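Local coordinates for protein putative hexose oxidase (Nonomuraea sp. ATCC 39727, PDB 5AWV) that binds FAD through two covalent links and probably oxidises the sugar of glycopeptide antibiotics of the teicoplanin type, at residues G158-G163 with Y227-P232; V175-Y180 with A413-P418; M311-D316 with R324-H329. One frame throughout, in Å; residues are numbered along the deposited sequence.

Interaction 1 (G158-G163 with Y227-P232); sequences GHICGG and YWMRVP. With FAD (flavin-adenine dinucleotide), chain M.
The end of helix 156-161 lies on strand 223-229, and the two backbones come nearest at Ile160 and Tyr227, with CA atoms 8.2 Å apart. Ile160 covers one face of the Tyr227 ring. Its CB stands 3.8 Å from the ring centroid and 17° off the ring normal, a CH-pi contact. CG2 of Ile160, set anti to the backbone N (chi1 -67° for CG1), lies over the CD1-CE1 side of the ring, 3.6 Å from Tyr227 CE1. The longer branch of Ile160 runs along the ring near CG and CD2, and its CD1 meets Met229 SD tip to tip at 4.0 Å. Bends at chi2 and chi3 bring the Met229 sulfur to this methyl. The Tyr227 hydroxyl reaches the helix backbone. Cys161 N gives Tyr227 OH a weak, bent hydrogen bond of 3.3 Å, and the stronger partner of this hydroxyl is Gly157 O. The helix belongs to the FAD-binding domain of the PCMH type, and its other side serves the cofactor. Gly158 N donates to FAD O1P at 3.0 Å. His159 ND1 and FAD O2' share a nearly straight hydrogen bond of 2.8 Å, with FAD N1 in the plane of the imidazole at its edge. Asn472 ND2 holds His159 O. After the helix the chain turns at Gly163, whose positive phi and bond from its N to Ile160 O belong to a Schellman motif.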
loop_
_atom_site.group_PDB
_atom_site.type_symbol
_atom_site.label_atom_id
_atom_site.label_comp_id
_atom_site.label_asym_id
_atom_site.label_seq_id
_atom_site.Cartn_x
_atom_site.Cartn_y
_atom_site.Cartn_z
ATOM N N GLY A 158 -4.614 -3.535 1.105
ATOM C CA GLY A 158 -4.017 -3.579 -0.244
ATOM C C GLY A 158 -2.518 -3.653 -0.264
ATOM O O GLY A 158 -1.914 -4.239 -1.179
ATOM N N HIS A 159 -1.899 -3.007 0.705
ATOM C CA HIS A 159 -0.460 -2.797 0.696
ATOM C C HIS A 159 0.345 -4.107 0.804
ATOM O O HIS A 159 1.288 -4.347 0.017
ATOM C CB HIS A 159 -0.026 -1.766 1.745
ATOM C CG HIS A 159 1.417 -1.402 1.715
ATOM N ND1 HIS A 159 1.955 -0.597 0.739
ATOM C CD2 HIS A 159 2.432 -1.662 2.582
ATOM C CE1 HIS A 159 3.246 -0.404 0.982
ATOM N NE2 HIS A 159 3.556 -1.044 2.096
ATOM N N ILE A 160 -0.012 -4.942 1.776
ATOM C CA ILE A 160 0.742 -6.145 2.057
ATOM C C ILE A 160 0.615 -7.145 0.883
ATOM O O ILE A 160 1.623 -7.555 0.350
ATOM C CB ILE A 160 0.474 -6.756 3.440
ATOM C CG1 ILE A 160 0.982 -5.821 4.532
ATOM C CG2 ILE A 160 1.190 -8.082 3.593
ATOM C CD1 ILE A 160 0.747 -6.335 5.917
ATOM N N CYS A 161 -0.596 -7.501 0.478
ATOM C CA CYS A 161 -0.749 -8.503 -0.519
ATOM C C CYS A 161 -0.269 -8.095 -1.901
ATOM O O CYS A 161 -0.032 -8.954 -2.778
ATOM C CB CYS A 161 -2.174 -9.071 -0.594
ATOM S SG CYS A 161 -3.416 -7.999 -1.167
ATOM N N GLY A 162 -0.132 -6.800 -2.104
ATOM C CA GLY A 162 0.452 -6.310 -3.335
ATOM C C GLY A 162 1.943 -6.100 -3.366
ATOM O O GLY A 162 2.443 -5.650 -4.353
ATOM N N GLY A 163 2.658 -6.433 -2.322
ATOM C CA GLY A 163 4.116 -6.409 -2.346
ATOM C C GLY A 163 4.777 -5.174 -1.796
ATOM O O GLY A 163 5.898 -4.866 -2.168
ATOM N N TYR A 227 -3.551 -10.488 8.579
ATOM C CA TYR A 227 -2.178 -10.832 8.160
ATOM C C TYR A 227 -1.378 -11.142 9.398
ATOM O O TYR A 227 -1.545 -10.440 10.392
ATOM C CB TYR A 227 -1.500 -9.648 7.484
ATOM C CG TYR A 227 -2.026 -9.204 6.147
ATOM C CD1 TYR A 227 -1.667 -9.867 4.971
ATOM C CD2 TYR A 227 -2.816 -8.081 6.022
ATOM C CE1 TYR A 227 -2.136 -9.446 3.714
ATOM C CE2 TYR A 227 -3.236 -7.615 4.748
ATOM C CZ TYR A 227 -2.894 -8.320 3.602
ATOM O OH TYR A 227 -3.288 -7.867 2.307
ATOM N N TRP A 228 -0.542 -12.179 9.348
ATOM C CA TRP A 228 0.428 -12.441 10.387
ATOM C C TRP A 228 1.816 -12.309 9.843
ATOM O O TRP A 228 2.166 -12.939 8.820
ATOM C CB TRP A 228 0.288 -13.847 10.997
ATOM C CG TRP A 228 -0.903 -14.019 11.887
ATOM C CD1 TRP A 228 -0.968 -13.822 13.240
ATOM C CD2 TRP A 228 -2.182 -14.519 11.512
ATOM N NE1 TRP A 228 -2.221 -14.159 13.706
ATOM C CE2 TRP A 228 -2.973 -14.592 12.671
ATOM C CE3 TRP A 228 -2.740 -14.900 10.298
ATOM C CZ2 TRP A 228 -4.324 -15.053 12.655
ATOM C CZ3 TRP A 228 -4.039 -15.391 10.279
ATOM C CH2 TRP A 228 -4.814 -15.478 11.461
ATOM N N MET A 229 2.612 -11.536 10.550
ATOM C CA MET A 229 3.960 -11.096 10.055
ATOM C C MET A 229 5.032 -11.548 11.036
ATOM O O MET A 229 4.884 -11.352 12.257
ATOM C CB MET A 229 4.020 -9.560 9.941
ATOM C CG MET A 229 2.859 -8.892 9.257
ATOM S SD MET A 229 2.670 -9.402 7.539
ATOM C CE MET A 229 4.073 -8.534 6.825
ATOM N N ARG A 230 6.118 -12.117 10.519
ATOM C CA ARG A 230 7.255 -12.441 11.288
ATOM C C ARG A 230 8.469 -12.796 10.390
ATOM O O ARG A 230 8.296 -13.216 9.230
ATOM C CB ARG A 230 6.946 -13.667 12.245
ATOM C CG ARG A 230 6.515 -14.935 11.511
ATOM C CD ARG A 230 6.745 -16.213 12.369
ATOM N NE ARG A 230 8.164 -16.437 12.497
ATOM C CZ ARG A 230 8.802 -16.888 13.571
ATOM N NH1 ARG A 230 8.179 -17.164 14.689
ATOM N NH2 ARG A 230 10.121 -17.024 13.510
ATOM N N VAL A 231 9.657 -12.654 10.941
ATOM C CA VAL A 231 10.900 -13.094 10.294
ATOM C C VAL A 231 10.833 -14.596 9.978
ATOM O O VAL A 231 10.193 -15.373 10.676
ATOM C CB VAL A 231 12.158 -12.788 11.103
ATOM C CG1 VAL A 231 12.273 -11.347 11.419
ATOM C CG2 VAL A 231 12.175 -13.605 12.413
ATOM N N PRO A 232 11.442 -15.011 8.850
ATOM C CA PRO A 232 11.412 -16.458 8.586
ATOM C C PRO A 232 12.414 -17.263 9.471
ATOM O O PRO A 232 12.270 -18.434 9.626
ATOM C CB PRO A 232 11.705 -16.540 7.069
ATOM C CG PRO A 232 12.542 -15.375 6.802
ATOM C CD PRO A 232 12.156 -14.274 7.803
HETATM P PA FAD M . -7.524 0.160 -1.332
HETATM O O1A FAD M . -7.837 1.184 -2.403
HETATM O O2A FAD M . -8.335 0.062 -0.124
HETATM O O5B FAD M . -7.385 -1.278 -1.976
HETATM C C5B FAD M . -6.564 -1.557 -3.162
HETATM C C4B FAD M . -7.011 -2.834 -3.802
HETATM O O4B FAD M . -6.875 -3.976 -2.949
HETATM C C3B FAD M . -8.467 -2.873 -4.293
HETATM O O3B FAD M . -8.685 -3.735 -5.436
HETATM C C2B FAD M . -9.117 -3.413 -3.057
HETATM O O2B FAD M . -10.371 -3.929 -3.358
HETATM C C1B FAD M . -8.143 -4.431 -2.566
HETATM N N9A FAD M . -8.270 -4.642 -1.143
HETATM C C8A FAD M . -8.231 -3.769 -0.129
HETATM N N7A FAD M . -8.308 -4.383 1.072
HETATM C C5A FAD M . -8.378 -5.688 0.842
HETATM C C6A FAD M . -8.553 -6.895 1.677
HETATM N N6A FAD M . -8.639 -6.738 2.995
HETATM N N1A FAD M . -8.580 -8.099 1.032
HETATM C C2A FAD M . -8.513 -8.192 -0.329
HETATM N N3A FAD M . -8.397 -7.126 -1.167
HETATM C C4A FAD M . -8.379 -5.882 -0.608
HETATM N N1 FAD M . 3.213 1.392 -2.306
HETATM C C2 FAD M . 4.463 0.988 -1.931
HETATM O O2 FAD M . 4.763 -0.225 -2.020
HETATM N N3 FAD M . 5.378 1.837 -1.438
HETATM C C4 FAD M . 5.082 3.123 -1.156
HETATM O O4 FAD M . 5.930 3.895 -0.655
HETATM C C4X FAD M . 3.744 3.626 -1.495
HETATM N N5 FAD M . 3.356 4.927 -1.249
HETATM C C5X FAD M . 2.081 5.372 -1.472
HETATM C C6 FAD M . 1.752 6.698 -1.121
HETATM C C7 FAD M . 0.440 7.103 -1.484
HETATM C C7M FAD M . 0.013 8.561 -1.171
HETATM C C8 FAD M . -0.582 6.172 -2.109
HETATM C C8M FAD M . -2.037 6.556 -2.226
HETATM C C9 FAD M . -0.190 4.840 -2.366
HETATM C C9A FAD M . 1.083 4.426 -2.104
HETATM N N10 FAD M . 1.526 3.103 -2.373
HETATM C C10 FAD M . 2.803 2.664 -2.063
HETATM C "C1'" FAD M . 0.613 2.117 -3.039
HETATM C "C2'" FAD M . -0.093 1.235 -2.081
HETATM O "O2'" FAD M . 0.835 0.234 -1.707
HETATM C "C3'" FAD M . -1.183 0.626 -2.881
HETATM O "O3'" FAD M . -1.966 1.723 -3.355
HETATM C "C4'" FAD M . -2.040 -0.320 -1.995
HETATM O "O4'" FAD M . -2.719 -1.214 -2.881
HETATM C "C5'" FAD M . -3.055 0.507 -1.247
HETATM O "O5'" FAD M . -3.785 -0.319 -0.318
HETATM P P FAD M . -5.076 0.262 0.360
HETATM O O1P FAD M . -5.600 -0.690 1.320
HETATM O O2P FAD M . -4.880 1.650 0.905
HETATM O O3P FAD M . -5.973 0.499 -0.945
#

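Interaction 2 (V175-Y180 with A413-P418); sequences VVDYLY and AATALP
Thr415 OG1 is gripped by two donors that follow it in the chain. Leu417 N donates to Thr415 OG1 at 3.2 Å with an N-H...O angle of 143°, and Arg420 NH2 is hydrogen-bonded to the same oxygen. The hydroxyl is placed for this between the backbone N and the carbonyl carbon (chi1 70°). The same torsion turns the methyl toward segment 175-180. There Thr415 CG2 lies 3.9 Å from Asp177 OD1, and the two side chains cross at about a right angle. This is packing of a methyl on a carboxylate oxygen. The charge of Asp177 is met by Arg420, a salt bridge that also links the two segments indirectly, and Ser174 N holds Asp177 OD2. The apolar part is small. Val176 CG2 touches Leu417 CD1 at 3.7 Å, with Thr415 CG2 a little farther, 4.3 Å from Val176 CG2. Leu417 also lies near Tyr470, an FAD-binding residue. Segment 175-178 is a 3-10 turn, with Tyr178 N bonded to Val175 O, and leads into strand 179-187 of the FAD domain. Its partner is the loop between strands 395-402 and 424-432 of the seven-stranded sheet, folded at Thr415 into an ST turn.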
loop_
_atom_site.group_PDB
_atom_site.type_symbol
_atom_site.label_atom_id
_atom_site.label_comp_id
_atom_site.label_asym_id
_atom_site.label_seq_id
_atom_site.Cartn_x
_atom_site.Cartn_y
_atom_site.Cartn_z
ATOM N N VAL A 175 7.757 -6.088 2.468
ATOM C CA VAL A 175 6.882 -6.567 3.538
ATOM C C VAL A 175 6.473 -8.041 3.344
ATOM O O VAL A 175 6.216 -8.743 4.331
ATOM C CB VAL A 175 5.621 -5.711 3.774
ATOM C CG1 VAL A 175 6.061 -4.304 4.035
ATOM C CG2 VAL A 175 4.678 -5.754 2.621
ATOM N N VAL A 176 6.380 -8.502 2.073
ATOM C CA VAL A 176 5.963 -9.898 1.851
ATOM C C VAL A 176 6.970 -10.904 2.305
ATOM O O VAL A 176 6.594 -12.047 2.469
ATOM C CB VAL A 176 5.470 -10.237 0.441
ATOM C CG1 VAL A 176 4.277 -9.387 0.136
ATOM C CG2 VAL A 176 6.544 -10.103 -0.647
ATOM N N ASP A 177 8.214 -10.511 2.510
ATOM C CA ASP A 177 9.237 -11.419 2.965
ATOM C C ASP A 177 9.059 -11.703 4.478
ATOM O O ASP A 177 9.722 -12.610 5.043
ATOM C CB ASP A 177 10.641 -10.833 2.592
ATOM C CG ASP A 177 10.817 -10.692 1.042
ATOM O OD1 ASP A 177 10.198 -11.571 0.330
ATOM O OD2 ASP A 177 11.515 -9.727 0.570
ATOM N N TYR A 178 8.142 -10.965 5.112
ATOM C CA TYR A 178 7.711 -11.185 6.500
ATOM C C TYR A 178 6.282 -11.756 6.616
ATOM O O TYR A 178 5.780 -11.878 7.728
ATOM C CB TYR A 178 7.873 -9.913 7.348
ATOM C CG TYR A 178 9.308 -9.451 7.274
ATOM C CD1 TYR A 178 10.278 -9.973 8.126
ATOM C CD2 TYR A 178 9.728 -8.667 6.229
ATOM C CE1 TYR A 178 11.591 -9.625 7.977
ATOM C CE2 TYR A 178 11.069 -8.310 6.079
ATOM C CZ TYR A 178 12.009 -8.828 6.911
ATOM O OH TYR A 178 13.375 -8.527 6.820
ATOM N N LEU A 179 5.632 -12.085 5.515
ATOM C CA LEU A 179 4.242 -12.567 5.558
ATOM C C LEU A 179 4.220 -14.038 5.946
ATOM O O LEU A 179 4.603 -14.926 5.168
ATOM C CB LEU A 179 3.507 -12.315 4.289
ATOM C CG LEU A 179 2.028 -12.800 4.322
ATOM C CD1 LEU A 179 1.124 -12.077 5.300
ATOM C CD2 LEU A 179 1.447 -12.748 2.961
ATOM N N TYR A 180 3.779 -14.298 7.163
ATOM C CA TYR A 180 3.798 -15.696 7.694
ATOM C C TYR A 180 2.497 -16.363 7.339
ATOM O O TYR A 180 2.485 -17.542 6.951
ATOM C CB TYR A 180 4.070 -15.702 9.229
ATOM C CG TYR A 180 3.889 -17.048 9.832
ATOM C CD1 TYR A 180 4.823 -18.043 9.581
ATOM C CD2 TYR A 180 2.740 -17.361 10.618
ATOM C CE1 TYR A 180 4.642 -19.354 10.105
ATOM C CE2 TYR A 180 2.585 -18.638 11.161
ATOM C CZ TYR A 180 3.540 -19.627 10.873
ATOM O OH TYR A 180 3.463 -20.891 11.361
ATOM N N ALA A 413 10.368 -16.946 -7.845
ATOM C CA ALA A 413 9.162 -17.762 -7.666
ATOM C C ALA A 413 8.762 -18.016 -6.202
ATOM O O ALA A 413 7.669 -18.555 -5.977
ATOM C CB ALA A 413 9.359 -19.140 -8.367
ATOM N N ALA A 414 9.624 -17.644 -5.252
ATOM C CA ALA A 414 9.403 -17.857 -3.811
ATOM C C ALA A 414 8.361 -17.015 -3.246
ATOM O O ALA A 414 7.796 -17.360 -2.186
ATOM C CB ALA A 414 10.697 -17.763 -2.994
ATOM N N THR A 415 8.070 -15.907 -3.933
ATOM C CA THR A 415 6.892 -15.106 -3.641
ATOM C C THR A 415 6.239 -14.775 -4.925
ATOM O O THR A 415 6.755 -15.093 -5.982
ATOM C CB THR A 415 7.197 -13.767 -2.882
ATOM O OG1 THR A 415 7.872 -12.844 -3.759
ATOM C CG2 THR A 415 8.005 -14.038 -1.652
ATOM N N ALA A 416 5.101 -14.100 -4.862
ATOM C CA ALA A 416 4.387 -13.705 -6.079
ATOM C C ALA A 416 5.044 -12.462 -6.782
ATOM O O ALA A 416 4.743 -12.184 -7.964
ATOM C CB ALA A 416 2.916 -13.490 -5.824
ATOM N N LEU A 417 5.999 -11.821 -6.122
ATOM C CA LEU A 417 6.780 -10.728 -6.768
ATOM C C LEU A 417 7.925 -11.319 -7.594
ATOM O O LEU A 417 8.880 -11.828 -7.009
ATOM C CB LEU A 417 7.354 -9.798 -5.721
ATOM C CG LEU A 417 6.500 -9.056 -4.774
ATOM C CD1 LEU A 417 7.383 -8.282 -3.777
ATOM C CD2 LEU A 417 5.570 -8.101 -5.552
ATOM N N PRO A 418 7.867 -11.213 -8.914
ATOM C CA PRO A 418 8.908 -11.881 -9.739
ATOM C C PRO A 418 10.222 -11.059 -9.866
ATOM O O PRO A 418 11.215 -11.589 -10.279
ATOM C CB PRO A 418 8.249 -12.024 -11.071
ATOM C CG PRO A 418 7.330 -10.825 -11.156
ATOM C CD PRO A 418 6.827 -10.605 -9.780
#

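Interaction 3 (M311-D316 with R324-H329); sequences MPIQVD and RLLDAH
Met311, Ile313 and Val315 point from strand 309-316 onto helix 322-334, where they meet Leu326 and His329. The strand is an inner one of the seven-stranded antiparallel sheet. The helix follows after a short connection and packs on one face of the sheet. The two segments run nearly antiparallel, at 152°, with their axes 8.8 Å apart at closest approach. The tight part is in the middle. Ile313 CG2 presses on Leu326 CD2 at 3.6 Å, and the two side chains pass at a slant. Leu326 starts off to one side of the contact, but with CG anti to the backbone N (chi1 -175°) and an unusual chi2, its CD2 reaches the strand. The other branch of Ile313 reaches the histidine. Its CD1 comes to the edge of the His329 ring, close to the ring plane, 3.9 Å from His329 CD2. Farther along the strand the packing is thinner. Val315 CG2 is 4.1 Å from Leu326 CB. The helix side that bears Arg324, Asp327 and Ala328 faces away from the strand and is at least partly open to solvent. Arg324 is exposed there, and Asp327 has a salt bridge to Arg323. Gln314 points from the other face of the sheet, while Pro312 packs there on the backbone of the bound peptide. The imidazole of His329 is buried and has partners outside the contact. Trp277 packs edge-to-face with it, and Ser293 OG is hydrogen-bonded to His329 NE2. Met311 and His329 reach toward one another from opposite directions. The Met311 sulfur is 5.2 Å from the ring centroid and oblique to the ring, and the bent end of the side chain brings Met311 CE to 3.9 Å from His329 NE2.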
loop_
_atom_site.group_PDB
_atom_site.type_symbol
_atom_site.label_atom_id
_atom_site.label_comp_id
_atom_site.label_asym_id
_atom_site.label_seq_id
_atom_site.Cartn_x
_atom_site.Cartn_y
_atom_site.Cartn_z
ATOM N N MET A 311 16.385 15.172 -4.464
ATOM C CA MET A 311 16.788 13.794 -4.167
ATOM C C MET A 311 16.923 13.659 -2.686
ATOM O O MET A 311 17.991 13.920 -2.118
ATOM C CB MET A 311 18.048 13.395 -4.922
ATOM C CG MET A 311 18.440 11.960 -4.718
ATOM S SD MET A 311 19.914 11.421 -5.609
ATOM C CE MET A 311 21.174 12.052 -4.498
ATOM N N PRO A 312 15.834 13.301 -2.022
ATOM C CA PRO A 312 16.007 12.970 -0.604
ATOM C C PRO A 312 16.842 11.690 -0.450
ATOM O O PRO A 312 16.744 10.738 -1.303
ATOM C CB PRO A 312 14.548 12.759 -0.086
ATOM C CG PRO A 312 13.702 13.295 -1.188
ATOM C CD PRO A 312 14.440 13.285 -2.459
ATOM N N ILE A 313 17.622 11.643 0.605
ATOM C CA ILE A 313 18.445 10.502 0.934
ATOM C C ILE A 313 18.334 10.222 2.429
ATOM O O ILE A 313 18.310 11.158 3.267
ATOM C CB ILE A 313 19.925 10.785 0.632
ATOM C CG1 ILE A 313 20.066 11.397 -0.748
ATOM C CG2 ILE A 313 20.807 9.564 0.832
ATOM C CD1 ILE A 313 21.404 12.085 -0.905
ATOM N N GLN A 314 18.366 8.950 2.788
ATOM C CA GLN A 314 18.559 8.601 4.176
ATOM C C GLN A 314 19.430 7.429 4.347
ATOM O O GLN A 314 19.438 6.500 3.502
ATOM C CB GLN A 314 17.192 8.373 4.819
ATOM C CG GLN A 314 16.404 7.287 4.216
ATOM C CD GLN A 314 15.016 7.062 4.924
ATOM O OE1 GLN A 314 14.782 6.032 5.521
ATOM N NE2 GLN A 314 14.172 8.013 4.836
ATOM N N VAL A 315 20.152 7.399 5.447
ATOM C CA VAL A 315 20.997 6.269 5.766
ATOM C C VAL A 315 20.826 5.922 7.217
ATOM O O VAL A 315 20.690 6.815 8.054
ATOM C CB VAL A 315 22.481 6.641 5.531
ATOM C CG1 VAL A 315 23.426 5.466 5.699
ATOM C CG2 VAL A 315 22.600 7.147 4.119
ATOM N N ASP A 316 20.794 4.625 7.495
ATOM C CA ASP A 316 20.867 4.089 8.846
ATOM C C ASP A 316 22.116 4.633 9.519
ATOM O O ASP A 316 23.227 4.319 9.098
ATOM C CB ASP A 316 20.939 2.558 8.751
ATOM C CG ASP A 316 21.005 1.872 10.104
ATOM O OD1 ASP A 316 21.152 2.540 11.161
ATOM O OD2 ASP A 316 20.780 0.663 10.087
ATOM N N ARG A 324 30.033 8.726 5.852
ATOM C CA ARG A 324 30.820 8.439 4.623
ATOM C C ARG A 324 29.977 7.885 3.541
ATOM O O ARG A 324 30.168 8.210 2.386
ATOM C CB ARG A 324 31.898 7.398 4.838
ATOM C CG ARG A 324 33.240 7.915 5.053
ATOM C CD ARG A 324 34.229 6.765 5.078
ATOM N NE ARG A 324 34.229 6.145 6.396
ATOM C CZ ARG A 324 34.300 4.830 6.607
ATOM N NH1 ARG A 324 34.267 3.948 5.615
ATOM N NH2 ARG A 324 34.321 4.392 7.842
ATOM N N LEU A 325 29.083 6.945 3.878
ATOM C CA LEU A 325 28.287 6.377 2.812
ATOM C C LEU A 325 27.407 7.379 2.151
ATOM O O LEU A 325 27.190 7.341 0.920
ATOM C CB LEU A 325 27.419 5.244 3.359
ATOM C CG LEU A 325 28.120 4.024 3.916
ATOM C CD1 LEU A 325 27.037 3.005 4.408
ATOM C CD2 LEU A 325 29.157 3.376 2.985
ATOM N N LEU A 326 26.848 8.256 2.987
ATOM C CA LEU A 326 25.926 9.303 2.542
ATOM C C LEU A 326 26.646 10.261 1.591
ATOM O O LEU A 326 26.159 10.581 0.479
ATOM C CB LEU A 326 25.447 10.018 3.771
ATOM C CG LEU A 326 24.379 11.091 3.670
ATOM C CD1 LEU A 326 24.735 12.447 4.184
ATOM C CD2 LEU A 326 23.530 11.200 2.489
ATOM N N ASP A 327 27.875 10.607 2.015
ATOM C CA ASP A 327 28.712 11.586 1.236
ATOM C C ASP A 327 29.120 11.036 -0.058
ATOM O O ASP A 327 29.046 11.701 -1.087
ATOM C CB ASP A 327 29.911 12.054 2.047
ATOM C CG ASP A 327 29.534 13.057 3.122
ATOM O OD1 ASP A 327 28.435 13.625 3.044
ATOM O OD2 ASP A 327 30.343 13.193 4.081
ATOM N N ALA A 328 29.576 9.800 -0.050
ATOM C CA ALA A 328 29.946 9.129 -1.261
ATOM C C ALA A 328 28.834 8.933 -2.272
ATOM O O ALA A 328 29.034 9.092 -3.487
ATOM C CB ALA A 328 30.566 7.815 -0.928
ATOM N N HIS A 329 27.613 8.592 -1.807
ATOM C CA HIS A 329 26.482 8.573 -2.705
ATOM C C HIS A 329 26.192 9.941 -3.349
ATOM O O HIS A 329 25.951 10.060 -4.569
ATOM C CB HIS A 329 25.213 8.094 -1.889
ATOM C CG HIS A 329 23.953 8.065 -2.677
ATOM N ND1 HIS A 329 23.709 7.142 -3.664
ATOM C CD2 HIS A 329 22.868 8.860 -2.634
ATOM C CE1 HIS A 329 22.524 7.370 -4.191
ATOM N NE2 HIS A 329 21.986 8.401 -3.565
#

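How the interactions relate
From the N terminus, the chain first passes helix 156-161, then 175-180 at the start of strand 179-187. Interaction 1 closes when strand 223-229 returns to the helix. Interaction 2 opens before that and closes at 413-418, so the two cross. They touch: Trp228 and Arg230 probably hydrogen-bond through their backbones to Tyr180 and Tyr178, within and just beyond neighbouring strands. Interaction 3 lies between the two segments of interaction 2 and closes a strand-to-helix connection. Its centre is about 28 Å from those of the others. Interaction 1 packs helix 156-161 on strand 223-229 beside FAD, interaction 2 ties the FAD domain to a loop of the seven-stranded sheet, and interaction 3 packs a helix on that sheet.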